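Local coordinates for putative hemin storage protein (Bordetella bronchiseptica, PDB 6AU1) that cleaves deacetylated poly-beta-1,6-N-acetylglucosamine through the glycoside hydrolase domain held in this chain, an activity that can disrupt bacterial biofilms, at residues 73-78 / 152-157. Numbering follows the deposited sequence.
Sequences DLFNRV and AHFDGL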
loop_
_atom_site.group_PDB
_atom_site.type_symbol
_atom_site.label_atom_id
_atom_site.label_comp_id
_atom_site.label_asym_id
_atom_site.label_seq_id
_atom_site.Cartn_x
_atom_site.Cartn_y
_atom_site.Cartn_z
ATOM N N ASP A 73 0.442 1.490 -21.415
ATOM C CA ASP A 73 -0.494 2.547 -21.045
ATOM C C ASP A 73 -1.810 1.896 -20.647
ATOM O O ASP A 73 -2.718 1.752 -21.475
ATOM C CB ASP A 73 -0.697 3.529 -22.207
ATOM C CG ASP A 73 -1.334 4.831 -21.770
ATOM O OD1 ASP A 73 -1.813 4.920 -20.617
ATOM O OD2 ASP A 73 -1.367 5.778 -22.589
ATOM N N LEU A 74 -1.919 1.502 -19.380
ATOM C CA LEU A 74 -2.936 0.533 -19.007
ATOM C C LEU A 74 -3.801 0.984 -17.842
ATOM O O LEU A 74 -4.966 0.603 -17.757
ATOM C CB LEU A 74 -2.260 -0.806 -18.670
ATOM C CG LEU A 74 -3.109 -2.044 -18.408
ATOM C CD1 LEU A 74 -4.052 -2.314 -19.569
ATOM C CD2 LEU A 74 -2.178 -3.245 -18.189
ATOM N N PHE A 75 -3.241 1.766 -16.918
ATOM C CA PHE A 75 -4.017 2.127 -15.731
ATOM C C PHE A 75 -5.296 2.899 -16.086
ATOM O O PHE A 75 -6.377 2.588 -15.570
ATOM C CB PHE A 75 -3.190 2.956 -14.739
ATOM C CG PHE A 75 -3.961 3.317 -13.502
ATOM C CD1 PHE A 75 -4.043 2.425 -12.447
ATOM C CD2 PHE A 75 -4.659 4.518 -13.422
ATOM C CE1 PHE A 75 -4.776 2.738 -11.293
ATOM C CE2 PHE A 75 -5.407 4.839 -12.291
ATOM C CZ PHE A 75 -5.470 3.946 -11.223
ATOM N N ASN A 76 -5.184 3.903 -16.952
ATOM C CA ASN A 76 -6.355 4.715 -17.273
ATOM C C ASN A 76 -7.493 3.862 -17.839
ATOM O O ASN A 76 -8.656 4.030 -17.458
ATOM C CB ASN A 76 -6.001 5.844 -18.262
ATOM C CG ASN A 76 -5.659 5.330 -19.660
ATOM O OD1 ASN A 76 -4.822 4.438 -19.819
ATOM N ND2 ASN A 76 -6.322 5.891 -20.687
ATOM N N ARG A 77 -7.176 2.937 -18.738
ATOM C CA ARG A 77 -8.264 2.220 -19.401
ATOM C C ARG A 77 -8.875 1.140 -18.493
ATOM O O ARG A 77 -10.075 0.901 -18.548
ATOM C CB ARG A 77 -7.795 1.633 -20.735
ATOM C CG ARG A 77 -6.877 0.439 -20.635
ATOM C CD ARG A 77 -5.917 0.403 -21.842
ATOM N NE ARG A 77 -6.563 0.708 -23.128
ATOM C CZ ARG A 77 -7.059 -0.200 -23.966
ATOM N NH1 ARG A 77 -7.010 -1.491 -23.659
ATOM N NH2 ARG A 77 -7.606 0.182 -25.118
ATOM N N VAL A 78 -8.077 0.542 -17.615
ATOM C CA VAL A 78 -8.624 -0.437 -16.677
ATOM C C VAL A 78 -9.469 0.279 -15.632
ATOM O O VAL A 78 -10.547 -0.194 -15.265
ATOM C CB VAL A 78 -7.520 -1.263 -16.014
ATOM C CG1 VAL A 78 -8.097 -2.220 -14.975
ATOM C CG2 VAL A 78 -6.746 -2.035 -17.102
ATOM N N ALA A 152 -5.122 9.910 -15.637
ATOM C CA ALA A 152 -6.237 9.014 -15.375
ATOM C C ALA A 152 -7.246 9.626 -14.421
ATOM O O ALA A 152 -6.938 10.561 -13.688
ATOM C CB ALA A 152 -5.726 7.690 -14.814
ATOM N N HIS A 153 -8.448 9.070 -14.444
ATOM C CA HIS A 153 -9.519 9.470 -13.548
ATOM C C HIS A 153 -9.759 8.360 -12.538
ATOM O O HIS A 153 -9.969 7.209 -12.915
ATOM C CB HIS A 153 -10.792 9.757 -14.344
ATOM C CG HIS A 153 -11.953 10.177 -13.499
ATOM N ND1 HIS A 153 -12.978 9.319 -13.166
ATOM C CD2 HIS A 153 -12.249 11.363 -12.917
ATOM C CE1 HIS A 153 -13.857 9.959 -12.415
ATOM N NE2 HIS A 153 -13.437 11.200 -12.248
ATOM N N PHE A 154 -9.726 8.696 -11.252
ATOM C CA PHE A 154 -9.914 7.686 -10.209
ATOM C C PHE A 154 -10.464 8.343 -8.951
ATOM O O PHE A 154 -10.545 9.567 -8.876
ATOM C CB PHE A 154 -8.608 6.944 -9.909
ATOM C CG PHE A 154 -7.426 7.843 -9.740
ATOM C CD1 PHE A 154 -6.663 8.222 -10.836
ATOM C CD2 PHE A 154 -7.078 8.319 -8.485
ATOM C CE1 PHE A 154 -5.570 9.061 -10.679
ATOM C CE2 PHE A 154 -5.990 9.150 -8.326
ATOM C CZ PHE A 154 -5.235 9.523 -9.423
ATOM N N ASP A 155 -10.849 7.523 -7.979
ATOM C CA ASP A 155 -11.640 7.995 -6.846
ATOM C C ASP A 155 -10.851 8.132 -5.556
ATOM O O ASP A 155 -11.284 8.811 -4.622
ATOM C CB ASP A 155 -12.810 7.045 -6.625
ATOM C CG ASP A 155 -13.656 6.887 -7.861
ATOM O OD1 ASP A 155 -14.316 7.883 -8.235
ATOM O OD2 ASP A 155 -13.649 5.788 -8.467
ATOM N N GLY A 156 -9.712 7.465 -5.491
ATOM C CA GLY A 156 -8.912 7.496 -4.282
ATOM C C GLY A 156 -7.480 7.099 -4.535
ATOM O O GLY A 156 -7.111 6.730 -5.655
ATOM N N LEU A 157 -6.674 7.173 -3.482
ATOM C CA LEU A 157 -5.289 6.710 -3.529
ATOM C C LEU A 157 -5.074 5.644 -2.475
ATOM O O LEU A 157 -5.545 5.789 -1.340
ATOM C CB LEU A 157 -4.305 7.855 -3.271
ATOM C CG LEU A 157 -4.129 8.972 -4.287
ATOM C CD1 LEU A 157 -3.346 10.095 -3.619
ATOM C CD2 LEU A 157 -3.399 8.451 -5.537
HETATM O O HOH W 1 -8.963 6.622 -15.685
#
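F75 meets A152 and F154 along one side of its ring, and apolar contact dominates the interface. The A152 methyl lies in the plane of the F75 ring, at its edge, with CB 3.6 Å from F75 CD2. F75 CE2, the next atom along that edge, is 3.9 Å from F154 CD1. The two rings form an offset edge-to-face pair: their planes stand at 79°, their centroids are 6.0 Å apart, and the edge of F75 is turned toward the face of F154. F75 reaches this position because its CG is anti to the backbone N (chi1 -179°), which carries the ring off the first turn of helix 75-86. On the same turn, N76 CB touches A152 CB at 3.9 Å, so the methyl rests against both F75 and N76, while the N76 amide leads away.

Polar contact runs through one water. It accepts from H153 N at 2.8 Å and donates to N76 O at 3.2 Å, joining the two backbones where no direct hydrogen bond forms. Beyond the pair, A92 of strand 89-94 packs on both phenylalanines, and the Q224 amide hydrogen-bonds to A152 O through NE2 and to F154 N through OE1.

The contact thus ties the start of helix 75-86 to the loop from helix 135-151 into strand 156-159, a helix-to-strand connection of the parallel beta/alpha (TIM-type) barrel in this glycoside hydrolase domain.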